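Long-range contacts in DUF2520 domain-containing protein (Thermotoga maritima, PDB 2I76), which is of unknown function but binds NADPH and is probably a dehydrogenase of the kind built from a nucleotide-binding domain and a helical C-terminal domain: residues 122-128 with 145-151; 89-93 with 157-161. One frame throughout, in Å; residues are numbered along the deposited sequence.

Contact 1 (122-128 with 145-151); sequences DQIVFGL and ISGKYFV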
ATOM      1  N   ASP A 122     -13.107  15.098   3.531  1.00 50.99           N
ATOM      2  CA  ASP A 122     -12.783  15.124   4.959  1.00 51.20           C
ATOM      3  C   ASP A 122     -11.443  14.475   5.323  1.00 50.44           C
ATOM      4  O   ASP A 122     -10.812  14.839   6.326  1.00 49.78           O
ATOM      5  CB  ASP A 122     -13.915  14.452   5.751  1.00 51.12           C
ATOM      6  CG  ASP A 122     -14.201  13.030   5.278  1.00 51.13           C
ATOM      7  OD1 ASP A 122     -13.472  12.089   5.607  1.00 49.20           O
ATOM      8  OD2 ASP A 122     -15.266  12.874   4.493  1.00 51.60           O
ATOM      9  N   GLN A 123     -11.007  13.527   4.495  1.00 49.98           N
ATOM     10  CA  GLN A 123      -9.764  12.796   4.737  1.00 48.83           C
ATOM     11  C   GLN A 123      -8.660  13.052   3.707  1.00 46.40           C
ATOM     12  O   GLN A 123      -8.151  12.124   3.086  1.00 46.93           O
ATOM     13  CB  GLN A 123     -10.082  11.310   4.790  1.00 51.55           C
ATOM     14  CG  GLN A 123     -10.889  10.854   3.597  1.00 54.26           C
ATOM     15  CD  GLN A 123     -11.724   9.641   3.904  1.00 57.46           C
ATOM     16  OE1 GLN A 123     -12.542   9.658   4.827  1.00 59.59           O
ATOM     17  NE2 GLN A 123     -11.533   8.576   3.130  1.00 60.06           N
ATOM     18  N   ILE A 124      -8.302  14.321   3.535  1.00 42.89           N
ATOM     19  CA  ILE A 124      -7.259  14.720   2.607  1.00 37.76           C
ATOM     20  C   ILE A 124      -6.249  15.530   3.386  1.00 36.36           C
ATOM     21  O   ILE A 124      -6.474  16.700   3.678  1.00 36.95           O
ATOM     22  CB  ILE A 124      -7.804  15.600   1.470  1.00 36.32           C
ATOM     23  CG1 ILE A 124      -8.739  14.789   0.585  1.00 36.41           C
ATOM     24  CG2 ILE A 124      -6.664  16.139   0.627  1.00 34.89           C
ATOM     25  CD1 ILE A 124      -9.338  15.599  -0.549  1.00 38.53           C
ATOM     26  N   VAL A 125      -5.138  14.903   3.745  1.00 34.79           N
ATOM     27  CA  VAL A 125      -4.100  15.606   4.472  1.00 33.59           C
ATOM     28  C   VAL A 125      -3.414  16.542   3.485  1.00 33.24           C
ATOM     29  O   VAL A 125      -2.973  16.113   2.409  1.00 31.78           O
ATOM     30  CB  VAL A 125      -3.061  14.628   5.046  1.00 33.73           C
ATOM     31  CG1 VAL A 125      -1.932  15.398   5.711  1.00 33.28           C
ATOM     32  CG2 VAL A 125      -3.725  13.689   6.032  1.00 34.12           C
ATOM     33  N   PHE A 126      -3.333  17.819   3.844  1.00 33.10           N
ATOM     34  CA  PHE A 126      -2.699  18.807   2.976  1.00 32.67           C
ATOM     35  C   PHE A 126      -1.254  19.139   3.295  1.00 33.51           C
ATOM     36  O   PHE A 126      -0.845  19.228   4.453  1.00 34.59           O
ATOM     37  CB  PHE A 126      -3.482  20.119   2.969  1.00 31.56           C
ATOM     38  CG  PHE A 126      -4.800  20.037   2.271  1.00 31.22           C
ATOM     39  CD1 PHE A 126      -5.975  19.881   2.998  1.00 32.73           C
ATOM     40  CD2 PHE A 126      -4.873  20.127   0.890  1.00 30.71           C
ATOM     41  CE1 PHE A 126      -7.206  19.822   2.360  1.00 33.31           C
ATOM     42  CE2 PHE A 126      -6.093  20.069   0.239  1.00 32.44           C
ATOM     43  CZ  PHE A 126      -7.266  19.916   0.975  1.00 33.75           C
ATOM     44  N   GLY A 127      -0.481  19.327   2.236  1.00 33.89           N
ATOM     45  CA  GLY A 127       0.903  19.704   2.394  1.00 33.84           C
ATOM     46  C   GLY A 127       0.957  21.173   2.036  1.00 33.52           C
ATOM     47  O   GLY A 127       0.914  21.538   0.858  1.00 32.44           O
ATOM     48  N   LEU A 128       1.021  22.023   3.051  1.00 34.38           N
ATOM     49  CA  LEU A 128       1.074  23.453   2.814  1.00 35.56           C
ATOM     50  C   LEU A 128       2.520  23.895   2.955  1.00 36.19           C
ATOM     51  O   LEU A 128       3.357  23.161   3.478  1.00 36.80           O
ATOM     52  CB  LEU A 128       0.185  24.196   3.817  1.00 34.85           C
ATOM     53  CG  LEU A 128      -1.121  23.494   4.199  1.00 34.70           C
ATOM     54  CD1 LEU A 128      -2.011  24.451   4.960  1.00 34.14           C
ATOM     55  CD2 LEU A 128      -1.825  23.000   2.956  1.00 35.79           C
ATOM     56  N   ILE A 145     -11.717  22.872   4.236  1.00 41.91           N
ATOM     57  CA  ILE A 145     -11.920  21.666   3.445  1.00 41.21           C
ATOM     58  C   ILE A 145     -11.840  20.372   4.275  1.00 40.76           C
ATOM     59  O   ILE A 145     -12.745  19.525   4.186  1.00 39.97           O
ATOM     60  CB  ILE A 145     -10.898  21.600   2.275  1.00 40.97           C
ATOM     61  CG1 ILE A 145     -11.053  22.837   1.372  1.00 41.69           C
ATOM     62  CG2 ILE A 145     -11.097  20.325   1.482  1.00 40.55           C
ATOM     63  CD1 ILE A 145      -9.984  22.944   0.282  1.00 41.75           C
ATOM     64  N   SER A 146     -10.765  20.244   5.071  1.00 43.82           N
ATOM     65  CA  SER A 146     -10.507  19.093   5.938  1.00 43.42           C
ATOM     66  C   SER A 146      -9.387  19.424   6.895  1.00 42.71           C
ATOM     67  O   SER A 146      -8.236  19.557   6.516  1.00 43.26           O
ATOM     68  CB  SER A 146     -10.160  17.844   5.136  1.00 42.95           C
ATOM     69  OG  SER A 146      -9.063  18.053   4.270  1.00 43.09           O
ATOM     70  N   GLY A 147      -9.746  19.549   8.160  1.00 43.08           N
ATOM     71  CA  GLY A 147      -8.773  19.914   9.203  1.00 44.56           C
ATOM     72  C   GLY A 147      -7.514  19.096   9.444  1.00 45.60           C
ATOM     73  O   GLY A 147      -6.994  19.012  10.567  1.00 45.56           O
ATOM     74  N   LYS A 148      -6.998  18.523   8.363  1.00 46.17           N
ATOM     75  CA  LYS A 148      -5.813  17.729   8.436  1.00 46.25           C
ATOM     76  C   LYS A 148      -4.786  18.279   7.441  1.00 46.01           C
ATOM     77  O   LYS A 148      -5.062  18.368   6.237  1.00 44.06           O
ATOM     78  CB  LYS A 148      -6.174  16.299   8.105  1.00 46.60           C
ATOM     79  CG  LYS A 148      -7.517  15.902   8.696  1.00 45.91           C
ATOM     80  CD  LYS A 148      -7.767  14.424   8.475  1.00 45.78           C
ATOM     81  CE  LYS A 148      -9.187  14.022   8.863  1.00 47.28           C
ATOM     82  NZ  LYS A 148      -9.494  12.599   8.504  1.00 46.73           N
ATOM     83  N   TYR A 149      -3.622  18.670   7.960  1.00 46.14           N
ATOM     84  CA  TYR A 149      -2.550  19.204   7.145  1.00 46.91           C
ATOM     85  C   TYR A 149      -1.302  19.458   7.965  1.00 45.80           C
ATOM     86  O   TYR A 149      -1.300  19.246   9.174  1.00 46.87           O
ATOM     87  CB  TYR A 149      -2.998  20.508   6.479  1.00 50.74           C
ATOM     88  CG  TYR A 149      -3.345  21.624   7.445  1.00 54.27           C
ATOM     89  CD1 TYR A 149      -2.342  22.376   8.072  1.00 54.44           C
ATOM     90  CD2 TYR A 149      -4.681  21.924   7.741  1.00 55.41           C
ATOM     91  CE1 TYR A 149      -2.660  23.401   8.971  1.00 55.53           C
ATOM     92  CE2 TYR A 149      -5.010  22.947   8.640  1.00 56.74           C
ATOM     93  CZ  TYR A 149      -3.994  23.678   9.249  1.00 56.27           C
ATOM     94  OH  TYR A 149      -4.317  24.673  10.145  1.00 57.48           O
ATOM     95  N   PHE A 150      -0.240  19.898   7.304  1.00 39.65           N
ATOM     96  CA  PHE A 150       1.016  20.207   7.984  1.00 39.68           C
ATOM     97  C   PHE A 150       1.933  21.071   7.108  1.00 39.04           C
ATOM     98  O   PHE A 150       2.073  20.846   5.901  1.00 39.01           O
ATOM     99  CB  PHE A 150       1.725  18.918   8.451  1.00 38.53           C
ATOM    100  CG  PHE A 150       2.143  18.008   7.344  1.00 39.94           C
ATOM    101  CD1 PHE A 150       3.422  18.094   6.794  1.00 39.84           C
ATOM    102  CD2 PHE A 150       1.264  17.051   6.849  1.00 40.71           C
ATOM    103  CE1 PHE A 150       3.824  17.230   5.765  1.00 38.38           C
ATOM    104  CE2 PHE A 150       1.654  16.181   5.819  1.00 39.20           C
ATOM    105  CZ  PHE A 150       2.940  16.274   5.275  1.00 37.69           C
ATOM    106  N   VAL A 151       2.527  22.090   7.728  1.00 38.72           N
ATOM    107  CA  VAL A 151       3.414  23.019   7.031  1.00 37.65           C
ATOM    108  C   VAL A 151       4.805  22.415   6.940  1.00 36.07           C
ATOM    109  O   VAL A 151       5.261  21.711   7.846  1.00 34.43           O
ATOM    110  CB  VAL A 151       3.490  24.442   7.745  1.00 38.21           C
ATOM    111  CG1 VAL A 151       4.482  24.431   8.902  1.00 38.61           C
ATOM    112  CG2 VAL A 151       3.895  25.508   6.746  1.00 37.88           C
TER

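Contact 2 (89-93 with 157-161); sequences SGFLS and KKAYH. With NDP (NADPH dihydro-nicotinamide-adenine-dinucleotide phosphate), chain C.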
ATOM      1  N   SER A  89       1.380  22.354  -6.558  1.00 29.52           N
ATOM      2  CA  SER A  89       2.415  21.403  -6.923  1.00 28.59           C
ATOM      3  C   SER A  89       2.933  20.627  -5.722  1.00 28.22           C
ATOM      4  O   SER A  89       3.239  21.217  -4.668  1.00 26.49           O
ATOM      5  CB  SER A  89       3.586  22.124  -7.582  1.00 27.92           C
ATOM      6  OG  SER A  89       4.710  21.270  -7.661  1.00 24.82           O
ATOM      7  N   GLY A  90       3.029  19.304  -5.895  1.00 27.11           N
ATOM      8  CA  GLY A  90       3.547  18.439  -4.846  1.00 24.89           C
ATOM      9  C   GLY A  90       5.069  18.451  -4.839  1.00 22.88           C
ATOM     10  O   GLY A  90       5.725  18.133  -3.847  1.00 21.01           O
ATOM     11  N   PHE A  91       5.645  18.837  -5.965  1.00 21.28           N
ATOM     12  CA  PHE A  91       7.086  18.886  -6.060  1.00 21.00           C
ATOM     13  C   PHE A  91       7.585  20.307  -5.920  1.00 21.40           C
ATOM     14  O   PHE A  91       8.373  20.612  -5.026  1.00 20.70           O
ATOM     15  CB  PHE A  91       7.541  18.323  -7.398  1.00 20.82           C
ATOM     16  CG  PHE A  91       9.026  18.320  -7.570  1.00 21.97           C
ATOM     17  CD1 PHE A  91       9.830  17.519  -6.758  1.00 21.73           C
ATOM     18  CD2 PHE A  91       9.630  19.134  -8.533  1.00 22.24           C
ATOM     19  CE1 PHE A  91      11.207  17.519  -6.905  1.00 22.01           C
ATOM     20  CE2 PHE A  91      11.005  19.142  -8.691  1.00 21.54           C
ATOM     21  CZ  PHE A  91      11.799  18.335  -7.872  1.00 22.87           C
ATOM     22  N   LEU A  92       7.110  21.168  -6.818  1.00 21.75           N
ATOM     23  CA  LEU A  92       7.498  22.576  -6.852  1.00 22.31           C
ATOM     24  C   LEU A  92       7.091  23.329  -5.594  1.00 24.38           C
ATOM     25  O   LEU A  92       6.122  22.967  -4.915  1.00 24.81           O
ATOM     26  CB  LEU A  92       6.907  23.264  -8.092  1.00 21.70           C
ATOM     27  CG  LEU A  92       7.401  22.776  -9.462  1.00 21.34           C
ATOM     28  CD1 LEU A  92       6.469  23.227 -10.584  1.00 19.88           C
ATOM     29  CD2 LEU A  92       8.811  23.274  -9.683  1.00 18.27           C
ATOM     30  N   SER A  93       7.841  24.389  -5.299  1.00 25.56           N
ATOM     31  CA  SER A  93       7.614  25.215  -4.123  1.00 26.30           C
ATOM     32  C   SER A  93       6.987  26.560  -4.465  1.00 27.66           C
ATOM     33  O   SER A  93       7.102  27.049  -5.591  1.00 25.80           O
ATOM     34  CB  SER A  93       8.947  25.457  -3.417  1.00 26.84           C
ATOM     35  OG  SER A  93       8.763  26.169  -2.214  1.00 31.43           O
ATOM     36  N   LYS A 157      10.408  20.564   0.171  1.00 40.15           N
ATOM     37  CA  LYS A 157       9.273  20.081  -0.596  1.00 39.93           C
ATOM     38  C   LYS A 157       9.646  18.896  -1.484  1.00 39.93           C
ATOM     39  O   LYS A 157       8.790  18.060  -1.801  1.00 39.21           O
ATOM     40  CB  LYS A 157       8.699  21.228  -1.429  1.00 40.32           C
ATOM     41  CG  LYS A 157       7.284  20.992  -1.897  1.00 38.91           C
ATOM     42  CD  LYS A 157       6.547  22.298  -2.075  1.00 37.40           C
ATOM     43  CE  LYS A 157       5.098  22.059  -2.470  1.00 37.50           C
ATOM     44  NZ  LYS A 157       4.439  21.114  -1.540  1.00 35.88           N
ATOM     45  N   LYS A 158      10.922  18.830  -1.881  1.00 40.40           N
ATOM     46  CA  LYS A 158      11.432  17.724  -2.708  1.00 38.86           C
ATOM     47  C   LYS A 158      11.453  16.436  -1.894  1.00 36.09           C
ATOM     48  O   LYS A 158      11.212  15.355  -2.425  1.00 35.03           O
ATOM     49  CB  LYS A 158      12.845  18.018  -3.217  1.00 41.67           C
ATOM     50  CG  LYS A 158      12.890  18.971  -4.397  1.00 45.88           C
ATOM     51  CD  LYS A 158      14.305  19.177  -4.936  1.00 48.20           C
ATOM     52  CE  LYS A 158      15.218  19.833  -3.900  1.00 50.36           C
ATOM     53  NZ  LYS A 158      16.528  20.276  -4.474  1.00 50.41           N
ATOM     54  N   ALA A 159      11.760  16.556  -0.606  1.00 34.10           N
ATOM     55  CA  ALA A 159      11.765  15.398   0.277  1.00 33.64           C
ATOM     56  C   ALA A 159      10.324  14.916   0.359  1.00 32.55           C
ATOM     57  O   ALA A 159      10.024  13.748   0.099  1.00 33.87           O
ATOM     58  CB  ALA A 159      12.253  15.790   1.655  1.00 33.85           C
ATOM     59  N   TYR A 160       9.444  15.844   0.720  1.00 30.22           N
ATOM     60  CA  TYR A 160       8.013  15.601   0.848  1.00 27.91           C
ATOM     61  C   TYR A 160       7.454  14.860  -0.367  1.00 27.52           C
ATOM     62  O   TYR A 160       6.817  13.813  -0.233  1.00 26.68           O
ATOM     63  CB  TYR A 160       7.335  16.946   1.011  1.00 25.93           C
ATOM     64  CG  TYR A 160       5.844  16.993   0.811  1.00 24.30           C
ATOM     65  CD1 TYR A 160       4.967  16.860   1.894  1.00 24.13           C
ATOM     66  CD2 TYR A 160       5.309  17.324  -0.435  1.00 23.46           C
ATOM     67  CE1 TYR A 160       3.588  17.085   1.743  1.00 23.40           C
ATOM     68  CE2 TYR A 160       3.945  17.546  -0.600  1.00 22.96           C
ATOM     69  CZ  TYR A 160       3.092  17.434   0.491  1.00 23.68           C
ATOM     70  OH  TYR A 160       1.759  17.721   0.326  1.00 25.32           O
ATOM     71  N   HIS A 161       7.696  15.403  -1.555  1.00 27.77           N
ATOM     72  CA  HIS A 161       7.209  14.765  -2.774  1.00 27.34           C
ATOM     73  C   HIS A 161       7.794  13.355  -2.900  1.00 26.25           C
ATOM     74  O   HIS A 161       7.080  12.404  -3.233  1.00 25.37           O
ATOM     75  CB  HIS A 161       7.570  15.608  -4.009  1.00 27.64           C
ATOM     76  CG  HIS A 161       7.104  15.012  -5.305  1.00 29.66           C
ATOM     77  ND1 HIS A 161       5.795  14.635  -5.526  1.00 30.59           N
ATOM     78  CD2 HIS A 161       7.776  14.722  -6.447  1.00 29.80           C
ATOM     79  CE1 HIS A 161       5.680  14.137  -6.747  1.00 30.34           C
ATOM     80  NE2 HIS A 161       6.867  14.178  -7.326  1.00 30.45           N
TER
HETATM   81  PA  NDP C 301      -4.657  19.542 -15.575  1.00 46.08           P
HETATM   82  O1A NDP C 301      -5.951  18.940 -15.343  1.00 46.39           O
HETATM   83  O2A NDP C 301      -3.735  19.106 -16.690  1.00 43.42           O
HETATM   84  O5B NDP C 301      -4.894  21.131 -15.689  1.00 43.42           O
HETATM   85  C5B NDP C 301      -5.664  21.586 -16.783  1.00 43.11           C
HETATM   86  C4B NDP C 301      -5.689  23.086 -16.636  1.00 42.82           C
HETATM   87  O4B NDP C 301      -4.296  23.538 -16.815  1.00 41.43           O
HETATM   88  C3B NDP C 301      -6.487  23.748 -17.679  1.00 42.67           C
HETATM   89  O3B NDP C 301      -7.155  24.870 -17.115  1.00 44.49           O
HETATM   90  C2B NDP C 301      -5.547  24.136 -18.729  1.00 44.53           C
HETATM   91  O2B NDP C 301      -5.894  25.098 -19.734  1.00 48.36           O
HETATM   92  C1B NDP C 301      -4.316  24.425 -17.942  1.00 42.53           C
HETATM   93  N9A NDP C 301      -3.128  24.241 -18.843  1.00 42.56           N
HETATM   94  C8A NDP C 301      -2.591  23.034 -19.373  1.00 41.81           C
HETATM   95  N7A NDP C 301      -1.545  23.274 -20.138  1.00 42.98           N
HETATM   96  C5A NDP C 301      -1.362  24.625 -20.150  1.00 43.65           C
HETATM   97  C6A NDP C 301      -0.415  25.512 -20.775  1.00 44.92           C
HETATM   98  N6A NDP C 301       0.551  25.015 -21.569  1.00 45.17           N
HETATM   99  N1A NDP C 301      -0.514  26.878 -20.569  1.00 44.49           N
HETATM  100  C2A NDP C 301      -1.503  27.387 -19.757  1.00 43.17           C
HETATM  101  N3A NDP C 301      -2.441  26.632 -19.119  1.00 42.19           N
HETATM  102  C4A NDP C 301      -2.313  25.245 -19.351  1.00 43.24           C
HETATM  103  O3  NDP C 301      -3.841  19.578 -14.253  1.00 45.23           O
HETATM  104  PN  NDP C 301      -3.016  18.839 -13.031  1.00 45.23           P
HETATM  105  O1N NDP C 301      -2.067  18.227 -13.967  1.00 45.46           O
HETATM  106  O2N NDP C 301      -4.159  18.064 -12.441  1.00 43.24           O
HETATM  107  O5D NDP C 301      -2.337  19.657 -11.857  1.00 43.09           O
HETATM  108  C5D NDP C 301      -2.359  21.110 -11.798  1.00 38.62           C
HETATM  109  C4D NDP C 301      -1.605  21.501 -10.491  1.00 38.58           C
HETATM  110  O4D NDP C 301      -2.223  20.827  -9.387  1.00 39.71           O
HETATM  111  C3D NDP C 301      -0.132  21.084 -10.469  1.00 38.70           C
HETATM  112  O3D NDP C 301       0.626  22.147  -9.885  1.00 35.53           O
HETATM  113  C2D NDP C 301      -0.110  19.779  -9.689  1.00 40.16           C
HETATM  114  O2D NDP C 301       1.178  19.524  -9.149  1.00 43.84           O
HETATM  115  C1D NDP C 301      -1.266  20.044  -8.654  1.00 41.52           C
HETATM  116  N1N NDP C 301      -1.933  18.785  -8.130  1.00 43.32           N
HETATM  117  C2N NDP C 301      -2.622  17.892  -9.041  1.00 43.59           C
HETATM  118  C3N NDP C 301      -3.239  16.692  -8.438  1.00 44.18           C
HETATM  119  C7N NDP C 301      -3.961  15.722  -9.279  1.00 46.54           C
HETATM  120  O7N NDP C 301      -4.483  14.666  -8.824  1.00 47.36           O
HETATM  121  N7N NDP C 301      -4.091  15.934 -10.620  1.00 48.02           N
HETATM  122  C4N NDP C 301      -3.115  16.493  -7.033  1.00 42.97           C
HETATM  123  C5N NDP C 301      -2.451  17.359  -6.187  1.00 44.15           C
HETATM  124  C6N NDP C 301      -1.857  18.506  -6.729  1.00 43.68           C
HETATM  125  P2B NDP C 301      -7.237  25.847 -19.862  1.00 51.27           P
HETATM  126  O1X NDP C 301      -7.004  26.644 -21.071  1.00 52.61           O
HETATM  127  O2X NDP C 301      -7.449  26.701 -18.667  1.00 50.93           O
HETATM  128  O3X NDP C 301      -8.388  24.865 -20.041  1.00 50.87           O

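Contact 1 (122-128 with 145-151)
The ring of Phe126 reaches back along segment 145-151 and meets Ile145 with its rim: CZ lies 3.9 Å from Ile145 CG2, near the ring plane, and the two side chains cross at about a right angle. With CG beside its own backbone N and anti to the carbonyl carbon (chi1 -70°), the ring is swung toward the end of helix 135-145 and away from Leu128. Ser146, the first residue to leave that helix, turns its hydroxyl inward and gives a hydrogen bond to the backbone oxygen of Ile124, OG to O 3.0 Å. Further along, the two strands run parallel, 126-128 beside 149-151. Phe126 N bonds to Lys148 O, Phe126 O accepts from Phe150 N at 3.0 Å, and Leu128 N donates to Phe150 O. Strand 126-128, helix 135-145 and strand 149-151 thus form a beta-alpha-beta unit, with 149-151 an edge strand of the sheet within this chain. On the helix-covered face, Leu128 lays CD1 over the Tyr149 ring in a CH-pi contact, 4.2 Å from the centroid and 28° off the normal. An alanine in place of Phe126 would probably leave a gap between Ile145 and Ile105 of strand 102-107, which the ring also touches. Phe150 points to the other face; there Val125 CG1, set anti to its backbone N (chi1 176°), approaches the ring edge, 3.7 Å from CE2. The same ring packs on Leu187 of the second subunit. At the near end the extended Lys148 chain runs across Asp122 O, with CD 3.7 Å from that oxygen.

Contact 2 (89-93 with 157-161)
Lys157, at the start of helix 157-168, extends its side chain along the backbone of loop 89-93, with CG 3.3 Å from Phe91 O and CD 3.7 Å from Ser93 CA. CG stands anti to the helix backbone N (chi1 -161°), which sends the chain toward the loop, and a bend at the last torsion brings NZ to 3.4 Å from Ser89 O, at an angle too poor for a hydrogen bond. Lys158 offers its methylenes instead: CG comes to 3.4 Å from Phe91 CE1, while the chain beyond it turns away; the side chain also packs on Glu232 of the second subunit. Tyr160 presents its ring edge to Gly90 O, the oxygen lying in the ring plane 3.5 Å from CD2; its hydroxyl is hydrogen-bonded to ND1 of His106. His161 receives Phe91 CB over one face of its imidazole in a CH-pi contact, 4.0 Å from the centroid. The rings of Phe91 and His161 meet obliquely, their planes at 65°. Ser89 and Gly90 line the NADPH pocket, and Ser89 CA lies 3.2 Å from the cofactor's O2D, so this helix start borders a loop that itself borders the nicotinamide ribose. The two segments are joined by methylenes against ring and backbone, a CH-pi contact and one ring edge against a carbonyl oxygen, without a direct hydrogen bond between them, so that the fit of loop to helix probably depends on shape more than on polar pairing.

In the fold
Contact 1 lies between the two halves of contact 2 in the sequence, and the centres of the two are about 15 Å apart. The chain passes from strand 149-151 through a short link to helix 157-168, and Tyr160 makes the bridge: its CE1 is 3.7 Å from Phe150 CZ of contact 1, while its other ring edge serves contact 2. His106, on strand 102-107, is backbone hydrogen-bonded to Gly127 and takes part through ND1 in a hydrogen bond with Tyr160 OH. Their relation to NADPH differs. Loop 89-93 touches the cofactor directly, whereas the side chain of Phe126 stays about 8 Å from it, and that of Ile124 lies about 5 Å from the side chain of cofactor-binding Phe111.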